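Local coordinates for protein amidohydrolase (Xanthomonas campestris pv. campestris, PDB 4DZH) that probably deaminates adenosine-type substrates such as 5'-methylthioadenosine, as a zinc-binding amidohydrolase built on a TIM barrel, at residues V24-H29 and T351-A356; P83-R88 and T122-E127; A110-E115 and E138-A143; V282-C287 and V309-G314. All coordinates share one frame; numbering follows the deposited sequence.

Contact 1: residues V24-H29 and T351-A356; sequences VPIEPH and TTLRAA
Leu353 supplies the apolar half of this contact, turning its CD2 methyl toward two side chains of the loop that follows strand 22-23. Ile26 CD1 meets Leu353 CD2 at 3.7 Å, the two side chains lying roughly at right angles, and Val24 CG1 reaches the same methyl at 4.0 Å. Ile402 of helix 397-403 packs on Leu353 as well, and Val24 also rests on that helix, so this end is buried.

The polar half is carried by Arg354, one residue further along helix 349-363. Its chain is extended from CG to NE (chi2 168°, chi3 178°), which carries the guanidinium out to Glu27. The two form a salt bridge through OE2, but the modelled separations are implausibly short, and the exact place of that oxygen is doubtful. On the way, Arg354 CD passes 3.7 Å from His29 ND1, with the imidazole and guanidinium planes almost perpendicular.

One water joins Ile26, His29 and Arg354. It donates to Ile26 O (2.6 Å), accepts from Arg354 NH1 at the edge of the guanidinium, in its plane, and is hydrogen-bonded to His29 ND1. The apolar patch of Val24, Ile26 and Leu353, with the Arg354 polar cluster next to it, thus joins an N-terminal loop to helix 349-363 in the outer layer of the TIM barrel, away from the metal sites of this amidohydrolase fold.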
loop_
_atom_site.group_PDB
_atom_site.type_symbol
_atom_site.label_atom_id
_atom_site.label_comp_id
_atom_site.label_asym_id
_atom_site.label_seq_id
_atom_site.Cartn_x
_atom_site.Cartn_y
_atom_site.Cartn_z
ATOM N N VAL A 24 21.696 1.852 -5.623
ATOM C CA VAL A 24 21.263 2.920 -4.748
ATOM C C VAL A 24 21.977 2.786 -3.407
ATOM O O VAL A 24 21.578 1.986 -2.560
ATOM C CB VAL A 24 19.729 2.862 -4.525
ATOM C CG1 VAL A 24 19.306 3.980 -3.601
ATOM C CG2 VAL A 24 18.988 2.867 -5.893
ATOM N N PRO A 25 23.075 3.541 -3.210
ATOM C CA PRO A 25 23.939 3.272 -2.053
ATOM C C PRO A 25 23.425 3.775 -0.698
ATOM O O PRO A 25 23.942 3.290 0.311
ATOM C CB PRO A 25 25.247 3.978 -2.430
ATOM C CG PRO A 25 24.797 5.162 -3.284
ATOM C CD PRO A 25 23.579 4.635 -4.068
ATOM N N ILE A 26 22.473 4.709 -0.708
ATOM C CA ILE A 26 21.884 5.376 0.459
ATOM C C ILE A 26 22.875 6.422 1.005
ATOM O O ILE A 26 22.492 7.571 1.274
ATOM C CB ILE A 26 21.451 4.385 1.564
ATOM C CG1 ILE A 26 20.436 3.376 1.008
ATOM C CG2 ILE A 26 20.843 5.128 2.758
ATOM C CD1 ILE A 26 19.149 3.986 0.479
ATOM N N GLU A 27 24.141 6.020 1.100
ATOM C CA GLU A 27 25.236 6.935 1.388
ATOM C C GLU A 27 26.152 6.871 0.177
ATOM O O GLU A 27 26.697 5.804 -0.117
ATOM C CB GLU A 27 25.969 6.494 2.669
ATOM C CG GLU A 27 25.270 6.948 3.960
ATOM C CD GLU A 27 25.130 8.470 4.011
ATOM O OE1 GLU A 27 25.914 9.157 3.323
ATOM O OE2 GLU A 27 24.258 9.000 4.728
ATOM N N PRO A 28 26.293 7.986 -0.556
ATOM C CA PRO A 28 25.694 9.321 -0.361
ATOM C C PRO A 28 24.189 9.462 -0.665
ATOM O O PRO A 28 23.620 8.719 -1.477
ATOM C CB PRO A 28 26.492 10.187 -1.341
ATOM C CG PRO A 28 26.808 9.260 -2.429
ATOM C CD PRO A 28 27.153 7.968 -1.755
ATOM N N HIS A 29 23.572 10.451 -0.019
ATOM C CA HIS A 29 22.130 10.669 -0.065
ATOM C C HIS A 29 21.660 11.100 -1.441
ATOM O O HIS A 29 22.327 11.882 -2.138
ATOM C CB HIS A 29 21.730 11.724 0.957
ATOM C CG HIS A 29 20.256 11.924 1.071
ATOM N ND1 HIS A 29 19.426 10.997 1.671
ATOM C CD2 HIS A 29 19.454 12.932 0.639
ATOM C CE1 HIS A 29 18.178 11.435 1.613
ATOM N NE2 HIS A 29 18.171 12.609 1.002
ATOM N N THR A 351 14.555 10.455 1.413
ATOM C CA THR A 351 14.493 10.513 2.874
ATOM C C THR A 351 13.738 9.327 3.446
ATOM O O THR A 351 14.135 8.736 4.454
ATOM C CB THR A 351 13.850 11.823 3.314
ATOM O OG1 THR A 351 14.670 12.915 2.853
ATOM C CG2 THR A 351 13.730 11.893 4.832
ATOM N N THR A 352 12.646 8.958 2.785
ATOM C CA THR A 352 11.877 7.800 3.243
ATOM C C THR A 352 12.704 6.517 3.071
ATOM O O THR A 352 12.749 5.662 3.968
ATOM C CB THR A 352 10.519 7.678 2.490
ATOM O OG1 THR A 352 9.707 8.846 2.716
ATOM C CG2 THR A 352 9.783 6.463 3.009
ATOM N N LEU A 353 13.327 6.344 1.903
ATOM C CA LEU A 353 14.157 5.176 1.676
ATOM C C LEU A 353 15.327 5.132 2.684
ATOM O O LEU A 353 15.711 4.044 3.161
ATOM C CB LEU A 353 14.634 5.100 0.216
ATOM C CG LEU A 353 15.317 3.751 -0.078
ATOM C CD1 LEU A 353 14.320 2.569 -0.048
ATOM C CD2 LEU A 353 15.966 3.792 -1.445
ATOM N N ARG A 354 15.850 6.313 3.025
ATOM C CA ARG A 354 16.910 6.390 4.038
ATOM C C ARG A 354 16.426 5.833 5.380
ATOM O O ARG A 354 17.115 5.029 5.996
ATOM C CB ARG A 354 17.378 7.840 4.190
ATOM C CG ARG A 354 18.614 8.016 5.125
ATOM C CD ARG A 354 19.177 9.422 4.966
ATOM N NE ARG A 354 20.344 9.736 5.833
ATOM C CZ ARG A 354 21.602 9.497 5.459
ATOM N NH1 ARG A 354 21.821 8.894 4.292
ATOM N NH2 ARG A 354 22.656 9.859 6.251
ATOM N N ALA A 355 15.239 6.256 5.814
ATOM C CA ALA A 355 14.633 5.769 7.047
ATOM C C ALA A 355 14.470 4.246 7.025
ATOM O O ALA A 355 14.757 3.553 8.020
ATOM C CB ALA A 355 13.330 6.466 7.322
ATOM N N ALA A 356 13.999 3.720 5.886
ATOM C CA ALA A 356 13.777 2.287 5.732
ATOM C C ALA A 356 15.040 1.419 5.751
ATOM O O ALA A 356 14.955 0.176 5.887
ATOM C CB ALA A 356 13.016 2.029 4.419
HETATM O O HOH W 1 20.047 8.145 2.007
#

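Contact 2: residues P83-R88 and T122-E127; sequences PMTLLR and TLAIAE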
loop_
_atom_site.group_PDB
_atom_site.type_symbol
_atom_site.label_atom_id
_atom_site.label_comp_id
_atom_site.label_asym_id
_atom_site.label_seq_id
_atom_site.Cartn_x
_atom_site.Cartn_y
_atom_site.Cartn_z
ATOM N N PRO A 83 5.700 -13.655 15.352
ATOM C CA PRO A 83 4.815 -14.823 15.485
ATOM C C PRO A 83 3.353 -14.478 15.183
ATOM O O PRO A 83 2.566 -15.366 14.896
ATOM C CB PRO A 83 4.984 -15.228 16.956
ATOM C CG PRO A 83 6.402 -14.832 17.260
ATOM C CD PRO A 83 6.562 -13.483 16.533
ATOM N N MET A 84 2.982 -13.198 15.263
ATOM C CA MET A 84 1.616 -12.816 14.940
ATOM C C MET A 84 1.272 -12.936 13.437
ATOM O O MET A 84 0.132 -12.693 13.062
ATOM C CB MET A 84 1.283 -11.424 15.519
ATOM C CG MET A 84 1.653 -11.313 16.988
ATOM S SD MET A 84 1.181 -9.773 17.799
ATOM C CE MET A 84 -0.579 -9.993 17.995
ATOM N N THR A 85 2.214 -13.351 12.575
ATOM C CA THR A 85 1.833 -13.719 11.218
ATOM C C THR A 85 0.776 -14.820 11.292
ATOM O O THR A 85 -0.134 -14.863 10.483
ATOM C CB THR A 85 2.959 -14.320 10.398
ATOM O OG1 THR A 85 3.547 -15.382 11.158
ATOM C CG2 THR A 85 3.978 -13.311 10.062
ATOM N N LEU A 86 0.882 -15.701 12.291
ATOM C CA LEU A 86 -0.149 -16.739 12.481
ATOM C C LEU A 86 -1.524 -16.191 12.903
ATOM O O LEU A 86 -2.517 -16.903 12.843
ATOM C CB LEU A 86 0.364 -17.828 13.470
ATOM C CG LEU A 86 1.567 -18.605 12.912
ATOM C CD1 LEU A 86 2.062 -19.541 13.994
ATOM C CD2 LEU A 86 1.231 -19.376 11.634
ATOM N N LEU A 87 -1.599 -14.912 13.282
ATOM C CA LEU A 87 -2.871 -14.299 13.663
ATOM C C LEU A 87 -3.349 -13.296 12.561
ATOM O O LEU A 87 -4.140 -12.384 12.830
ATOM C CB LEU A 87 -2.757 -13.585 15.011
ATOM C CG LEU A 87 -2.344 -14.467 16.204
ATOM C CD1 LEU A 87 -2.646 -13.765 17.522
ATOM C CD2 LEU A 87 -3.075 -15.771 16.128
ATOM N N ARG A 88 -2.861 -13.483 11.337
ATOM C CA ARG A 88 -3.174 -12.554 10.258
ATOM C C ARG A 88 -4.664 -12.376 10.058
ATOM O O ARG A 88 -5.330 -13.336 9.701
ATOM C CB ARG A 88 -2.523 -13.065 8.971
ATOM C CG ARG A 88 -2.507 -12.019 7.841
ATOM C CD ARG A 88 -1.951 -12.568 6.549
ATOM N NE ARG A 88 -0.727 -13.382 6.602
ATOM C CZ ARG A 88 0.520 -12.921 6.536
ATOM N NH1 ARG A 88 0.791 -11.607 6.511
ATOM N NH2 ARG A 88 1.523 -13.793 6.478
ATOM N N THR A 122 9.179 -18.194 11.519
ATOM C CA THR A 122 9.628 -18.768 10.279
ATOM C C THR A 122 8.760 -18.317 9.097
ATOM O O THR A 122 9.282 -17.952 8.028
ATOM C CB THR A 122 9.634 -20.306 10.384
ATOM O OG1 THR A 122 10.488 -20.690 11.447
ATOM C CG2 THR A 122 10.100 -20.915 9.091
ATOM N N LEU A 123 7.432 -18.335 9.286
ATOM C CA LEU A 123 6.521 -17.765 8.314
ATOM C C LEU A 123 6.889 -16.288 7.974
ATOM O O LEU A 123 6.984 -15.917 6.800
ATOM C CB LEU A 123 5.089 -17.858 8.853
ATOM C CG LEU A 123 4.004 -17.337 7.903
ATOM C CD1 LEU A 123 4.120 -17.995 6.518
ATOM C CD2 LEU A 123 2.681 -17.587 8.538
ATOM N N ALA A 124 7.165 -15.500 9.014
ATOM C CA ALA A 124 7.547 -14.111 8.805
ATOM C C ALA A 124 8.843 -13.961 8.005
ATOM O O ALA A 124 8.946 -13.095 7.109
ATOM C CB ALA A 124 7.666 -13.384 10.142
ATOM N N ILE A 125 9.823 -14.831 8.290
ATOM C CA ILE A 125 11.091 -14.763 7.581
ATOM C C ILE A 125 10.867 -14.968 6.067
ATOM O O ILE A 125 11.373 -14.211 5.236
ATOM C CB ILE A 125 12.077 -15.794 8.143
ATOM C CG1 ILE A 125 12.548 -15.388 9.536
ATOM C CG2 ILE A 125 13.242 -16.004 7.139
ATOM C CD1 ILE A 125 13.313 -16.513 10.252
ATOM N N ALA A 126 10.023 -15.936 5.697
ATOM C CA ALA A 126 9.692 -16.117 4.278
ATOM C C ALA A 126 9.027 -14.848 3.687
ATOM O O ALA A 126 9.377 -14.398 2.588
ATOM C CB ALA A 126 8.799 -17.358 4.118
ATOM N N GLU A 127 8.037 -14.302 4.401
ATOM C CA GLU A 127 7.352 -13.117 3.914
ATOM C C GLU A 127 8.288 -11.915 3.797
ATOM O O GLU A 127 8.225 -11.144 2.811
ATOM C CB GLU A 127 6.144 -12.771 4.803
ATOM C CG GLU A 127 5.417 -11.517 4.279
ATOM C CD GLU A 127 4.144 -11.194 5.011
ATOM O OE1 GLU A 127 3.697 -11.973 5.865
ATOM O OE2 GLU A 127 3.601 -10.106 4.700
#
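In the amidohydrolase barrel, the loop leaving the strand that carries the zinc ligand His79, with a second ligand, His81, just after it, packs its short 3-10 turn against helix 114-130. Thr85 sits at the middle. Its CG2 touches Ala124 CB at 3.7 Å, while OG1 stands between the backbone N and the carbonyl carbon (chi1 51°) and lies 3.5 Å from Leu123 CD2. The polar partners of that hydroxyl are the carbonyl oxygens of Gly120 and Asn82, which have to share its one proton. Leu86 CD2 adds a second apolar touch, 3.9 Å from Leu123 CD2.

Beyond Leu123, Arg88 reaches Glu127 end-on. Arg88 NH1 and NH2 both donate to the single oxygen Glu127 OE1, at 3.0 and 2.9 Å, and OE1 lies close to the guanidinium plane. Both meet OE1 on its syn side, tilted out of the carboxylate plane, NH2 more than NH1; the two group planes are 42° apart. A bend at chi3 (-45°) swings the arginine head to this position.

The other carboxylate oxygen, OE2, takes a salt bridge from Arg407 and a hydrogen bond from Leu324 N, while Arg88 NE bonds Gln392 O of the second subunit. Glu127 also lies beside the magnesium ligand Asp323. The result is a buried arginine-glutamate network where the barrel's first loop meets the dimer interface.

Contact 3: residues A110-E115 and E138-A143; sequences AVIGPE and ENYFFA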
loop_
_atom_site.group_PDB
_atom_site.type_symbol
_atom_site.label_atom_id
_atom_site.label_comp_id
_atom_site.label_asym_id
_atom_site.label_seq_id
_atom_site.Cartn_x
_atom_site.Cartn_y
_atom_site.Cartn_z
ATOM N N ALA A 110 -3.764 -18.784 24.746
ATOM C CA ALA A 110 -4.079 -20.158 24.415
ATOM C C ALA A 110 -2.985 -20.817 23.590
ATOM O O ALA A 110 -2.804 -22.022 23.661
ATOM C CB ALA A 110 -5.414 -20.228 23.687
ATOM N N VAL A 111 -2.249 -20.031 22.806
ATOM C CA VAL A 111 -1.325 -20.604 21.817
ATOM C C VAL A 111 0.151 -20.294 22.029
ATOM O O VAL A 111 0.998 -20.983 21.454
ATOM C CB VAL A 111 -1.672 -20.176 20.352
ATOM C CG1 VAL A 111 -3.104 -20.547 19.987
ATOM C CG2 VAL A 111 -1.393 -18.664 20.122
ATOM N N ILE A 112 0.486 -19.270 22.808
ATOM C CA ILE A 112 1.900 -18.903 22.947
ATOM C C ILE A 112 2.737 -20.041 23.572
ATOM O O ILE A 112 2.358 -20.655 24.571
ATOM C CB ILE A 112 2.125 -17.548 23.691
ATOM C CG1 ILE A 112 1.837 -16.359 22.766
ATOM C CG2 ILE A 112 3.563 -17.383 24.098
ATOM C CD1 ILE A 112 2.167 -14.987 23.402
ATOM N N GLY A 113 3.868 -20.317 22.935
ATOM C CA GLY A 113 4.813 -21.324 23.414
ATOM C C GLY A 113 5.901 -21.439 22.361
ATOM O O GLY A 113 5.874 -20.737 21.332
ATOM N N PRO A 114 6.863 -22.344 22.575
ATOM C CA PRO A 114 7.971 -22.354 21.609
ATOM C C PRO A 114 7.604 -22.742 20.184
ATOM O O PRO A 114 8.199 -22.221 19.240
ATOM C CB PRO A 114 8.943 -23.404 22.186
ATOM C CG PRO A 114 8.567 -23.553 23.577
ATOM C CD PRO A 114 7.119 -23.199 23.742
ATOM N N GLU A 115 6.639 -23.645 20.007
ATOM C CA GLU A 115 6.266 -24.073 18.661
ATOM C C GLU A 115 5.603 -22.932 17.905
ATOM O O GLU A 115 5.918 -22.675 16.741
ATOM C CB GLU A 115 5.321 -25.281 18.699
ATOM C CG GLU A 115 5.961 -26.533 19.260
ATOM C CD GLU A 115 7.000 -27.125 18.331
ATOM O OE1 GLU A 115 6.738 -27.228 17.107
ATOM O OE2 GLU A 115 8.085 -27.500 18.836
ATOM N N GLU A 138 12.874 -7.296 16.620
ATOM C CA GLU A 138 11.836 -8.214 17.082
ATOM C C GLU A 138 11.441 -7.961 18.539
ATOM O O GLU A 138 12.271 -7.654 19.395
ATOM C CB GLU A 138 12.385 -9.653 16.987
ATOM C CG GLU A 138 11.316 -10.722 17.224
ATOM C CD GLU A 138 10.130 -10.637 16.249
ATOM O OE1 GLU A 138 10.289 -10.478 14.988
ATOM O OE2 GLU A 138 9.016 -10.799 16.752
ATOM N N ASN A 139 10.136 -8.120 18.819
ATOM C CA ASN A 139 9.657 -7.842 20.169
ATOM C C ASN A 139 8.594 -8.891 20.515
ATOM O O ASN A 139 7.417 -8.705 20.210
ATOM C CB ASN A 139 9.079 -6.411 20.133
ATOM C CG ASN A 139 8.649 -5.892 21.481
ATOM O OD1 ASN A 139 8.358 -6.639 22.384
ATOM N ND2 ASN A 139 8.555 -4.554 21.594
ATOM N N TYR A 140 9.008 -10.031 21.081
ATOM C CA TYR A 140 8.037 -11.083 21.395
ATOM C C TYR A 140 8.533 -12.028 22.505
ATOM O O TYR A 140 9.745 -12.062 22.844
ATOM C CB TYR A 140 7.625 -11.913 20.177
ATOM C CG TYR A 140 6.158 -12.385 20.243
ATOM C CD1 TYR A 140 5.097 -11.470 20.107
ATOM C CD2 TYR A 140 5.841 -13.735 20.478
ATOM C CE1 TYR A 140 3.801 -11.889 20.168
ATOM C CE2 TYR A 140 4.535 -14.153 20.558
ATOM C CZ TYR A 140 3.518 -13.234 20.395
ATOM O OH TYR A 140 2.196 -13.645 20.455
ATOM N N PHE A 141 7.563 -12.761 23.081
ATOM C CA PHE A 141 7.838 -13.804 24.058
ATOM C C PHE A 141 8.653 -14.881 23.385
ATOM O O PHE A 141 8.628 -15.027 22.178
ATOM C CB PHE A 141 6.511 -14.363 24.586
ATOM C CG PHE A 141 5.626 -13.311 25.225
ATOM C CD1 PHE A 141 5.868 -12.880 26.521
ATOM C CD2 PHE A 141 4.561 -12.778 24.526
ATOM C CE1 PHE A 141 5.076 -11.914 27.121
ATOM C CE2 PHE A 141 3.749 -11.812 25.111
ATOM C CZ PHE A 141 4.019 -11.387 26.415
ATOM N N PHE A 142 9.369 -15.664 24.198
ATOM C CA PHE A 142 10.195 -16.745 23.638
ATOM C C PHE A 142 11.248 -16.220 22.667
ATOM O O PHE A 142 11.499 -16.824 21.622
ATOM C CB PHE A 142 9.354 -17.903 23.066
ATOM C CG PHE A 142 8.527 -18.601 24.113
ATOM C CD1 PHE A 142 7.271 -18.099 24.481
ATOM C CD2 PHE A 142 9.029 -19.704 24.781
ATOM C CE1 PHE A 142 6.534 -18.712 25.469
ATOM C CE2 PHE A 142 8.295 -20.322 25.771
ATOM C CZ PHE A 142 7.045 -19.832 26.115
ATOM N N ALA A 143 11.886 -15.126 23.089
ATOM C CA ALA A 143 12.982 -14.527 22.331
ATOM C C ALA A 143 14.108 -15.517 22.103
ATOM O O ALA A 143 14.792 -15.413 21.083
ATOM C CB ALA A 143 13.513 -13.275 23.052
#
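Ile112 splits its branches among three aromatic side chains at the C-terminal end of strand 133-139. The Ile112 and Tyr140 side chains approach from opposite directions, Ile112 CD1 ending 3.2 Å from Tyr140 OH and 3.7 Å from Tyr140 CZ. The same methyl is 3.4 Å from Phe141 CD2, where the isoleucine and phenylalanine chains cross at about a right angle. The other branch, Ile112 CG2, turns to Phe142 and touches Phe142 CE1 at 3.5 Å. This division follows from chi1 of -77°, which sets CG1 beside the backbone N and leaves CG2 beside the carbonyl carbon.

Phe142 is the other large surface. The backbone of Gly113 and Pro114 runs over one face of its ring: Gly113 CA lies 4.0 Å from the ring centroid and 24° off the normal, a CH-pi contact. Further along, Pro114 CD comes within 3.7 Å of Phe142 CE2. Phe141 in turn places CD2 over the centre of the Tyr140 ring, whose side chain lies about 4 Å from that of the zinc ligand His81 at the nearest atoms, and Trp170 meets the Phe142 ring with its plane at about 60°.

No hydrogen bond joins the two segments. The turn between helices 96-111 and 114-130 is therefore held to residues 140-142 by apolar packing and one CH-pi contact, and the one polar side-chain atom at the contact, Tyr140 OH, is touched by Ile112 CD1 and satisfied by Glu108 of helix 96-111.

Contact 4: residues V282-C287 and V309-G314; sequences VSVVHC and VNLAIG
Val284 and His286 link strand 283-286 to strand 310-313 by a parallel ladder, and the middle of it is tight. Ala312 N donates to Val284 O at 2.9 Å and His286 N to Ala312 O at 2.8 Å. Outside these, Val284 N bonds Asn310 O and Gly314 N bonds His286 O. On one face Leu311 CD1 packs 4.1 Å from Val284 CG1; on the other, a chi1 near 180° sets Val285 CG1 anti to the backbone N, beside the carbonyl carbon, where it meets Gly314 N at 3.7 Å.

The start of the pair is looser and wetter. A water donates to Val282 O and accepts from Asn310 N, bridging the two backbones. Beside it, Asn310 ND2 donates to Ser283 OG at 3.0 Å; Gly359 O takes a bond from the same ND2, and a glycerol, probably from the crystallisation liquor, bonds Ser283 OG.

The C-terminal ends lead toward the zinc site: Cys287 packs on the zinc ligand His79, and Asp316, another, follows Gly314 closely in sequence. In these adjacent, helix-connected parallel strands of the TIM barrel, backbone bonds thus satisfy the buried polar groups, while polar side chains and water finish the opposite end.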
loop_
_atom_site.group_PDB
_atom_site.type_symbol
_atom_site.label_atom_id
_atom_site.label_comp_id
_atom_site.label_asym_id
_atom_site.label_seq_id
_atom_site.Cartn_x
_atom_site.Cartn_y
_atom_site.Cartn_z
ATOM N N VAL A 282 17.716 9.669 20.786
ATOM C CA VAL A 282 16.649 8.679 20.772
ATOM C C VAL A 282 16.272 8.385 19.331
ATOM O O VAL A 282 16.235 9.316 18.494
ATOM C CB VAL A 282 15.406 9.211 21.459
ATOM C CG1 VAL A 282 14.278 8.175 21.437
ATOM C CG2 VAL A 282 15.739 9.550 22.931
ATOM N N SER A 283 16.003 7.104 19.026
ATOM C CA SER A 283 15.395 6.778 17.720
ATOM C C SER A 283 13.886 6.593 17.841
ATOM O O SER A 283 13.385 6.046 18.822
ATOM C CB SER A 283 16.018 5.530 17.110
ATOM O OG SER A 283 17.392 5.712 16.812
ATOM N N VAL A 284 13.153 7.051 16.834
ATOM C CA VAL A 284 11.709 6.829 16.771
ATOM C C VAL A 284 11.447 5.830 15.637
ATOM O O VAL A 284 11.935 6.017 14.506
ATOM C CB VAL A 284 10.928 8.142 16.545
ATOM C CG1 VAL A 284 9.486 7.874 16.305
ATOM C CG2 VAL A 284 11.030 9.004 17.824
ATOM N N VAL A 285 10.689 4.786 15.946
ATOM C CA VAL A 285 10.167 3.903 14.871
ATOM C C VAL A 285 8.712 4.243 14.549
ATOM O O VAL A 285 7.803 4.138 15.391
ATOM C CB VAL A 285 10.249 2.443 15.284
ATOM C CG1 VAL A 285 9.740 1.593 14.098
ATOM C CG2 VAL A 285 11.693 2.071 15.657
ATOM N N HIS A 286 8.486 4.605 13.283
ATOM C CA HIS A 286 7.181 4.956 12.758
ATOM C C HIS A 286 6.528 3.738 12.113
ATOM O O HIS A 286 7.114 3.112 11.230
ATOM C CB HIS A 286 7.396 6.103 11.758
ATOM C CG HIS A 286 6.148 6.666 11.145
ATOM N ND1 HIS A 286 4.941 6.796 11.814
ATOM C CD2 HIS A 286 5.931 7.163 9.898
ATOM C CE1 HIS A 286 4.048 7.336 11.005
ATOM N NE2 HIS A 286 4.624 7.574 9.835
ATOM N N CYS A 287 5.330 3.414 12.582
ATOM C CA CYS A 287 4.506 2.292 12.110
ATOM C C CYS A 287 3.157 2.865 11.627
ATOM O O CYS A 287 2.103 2.716 12.274
ATOM C CB CYS A 287 4.285 1.305 13.261
ATOM S SG CYS A 287 5.811 0.617 13.932
ATOM N N VAL A 309 15.835 13.900 14.466
ATOM C CA VAL A 309 15.608 12.690 15.235
ATOM C C VAL A 309 15.776 11.489 14.321
ATOM O O VAL A 309 15.100 11.423 13.283
ATOM C CB VAL A 309 14.222 12.654 15.885
ATOM C CG1 VAL A 309 14.031 11.267 16.577
ATOM C CG2 VAL A 309 14.090 13.791 16.909
ATOM N N ASN A 310 16.682 10.578 14.663
ATOM C CA ASN A 310 16.826 9.366 13.847
ATOM C C ASN A 310 15.489 8.626 13.685
ATOM O O ASN A 310 14.900 8.206 14.668
ATOM C CB ASN A 310 17.880 8.427 14.378
ATOM C CG ASN A 310 18.093 7.265 13.446
ATOM O OD1 ASN A 310 18.620 7.433 12.335
ATOM N ND2 ASN A 310 17.639 6.098 13.857
ATOM N N LEU A 311 15.001 8.507 12.444
ATOM C CA LEU A 311 13.672 7.933 12.178
ATOM C C LEU A 311 13.808 6.611 11.425
ATOM O O LEU A 311 14.519 6.523 10.417
ATOM C CB LEU A 311 12.806 8.892 11.360
ATOM C CG LEU A 311 11.309 8.607 11.158
ATOM C CD1 LEU A 311 10.540 8.731 12.465
ATOM C CD2 LEU A 311 10.693 9.476 10.120
ATOM N N ALA A 312 13.126 5.587 11.946
ATOM C CA ALA A 312 13.019 4.290 11.267
ATOM C C ALA A 312 11.566 3.944 10.995
ATOM O O ALA A 312 10.632 4.626 11.441
ATOM C CB ALA A 312 13.665 3.232 12.153
ATOM N N ILE A 313 11.357 2.845 10.243
ATOM C CA ILE A 313 10.031 2.437 9.825
ATOM C C ILE A 313 9.857 0.966 10.194
ATOM O O ILE A 313 10.787 0.168 10.059
ATOM C CB ILE A 313 9.854 2.659 8.295
ATOM C CG1 ILE A 313 9.883 4.157 7.981
ATOM C CG2 ILE A 313 8.515 2.040 7.783
ATOM C CD1 ILE A 313 9.907 4.500 6.498
ATOM N N GLY A 314 8.684 0.647 10.722
ATOM C CA GLY A 314 8.360 -0.730 11.069
ATOM C C GLY A 314 6.897 -1.033 10.712
ATOM O O GLY A 314 6.062 -0.129 10.488
HETATM O O HOH W 2 18.548 10.444 17.131
#

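From the N terminus, the 24-29 loop is the first piece, and its return partner on helix 349-363 closes a loop of more than 300 residues that holds the other three contacts. Within it, contacts 2 and 3 cross, their segments alternating along the chain, and they share helix 114-130; Pro83 packs on Tyr140 where they touch. Contact 4 closes later, in series with both, through a connection holding two short helices between neighbouring parallel strands. It meets contact 1 where Ala355 CB lies 3.3 Å from Leu311 O. Contacts 2 and 3 thus join early barrel elements on one side of the chain's centre, opposite contact 1, which ties the N-terminal region to helix 349-363.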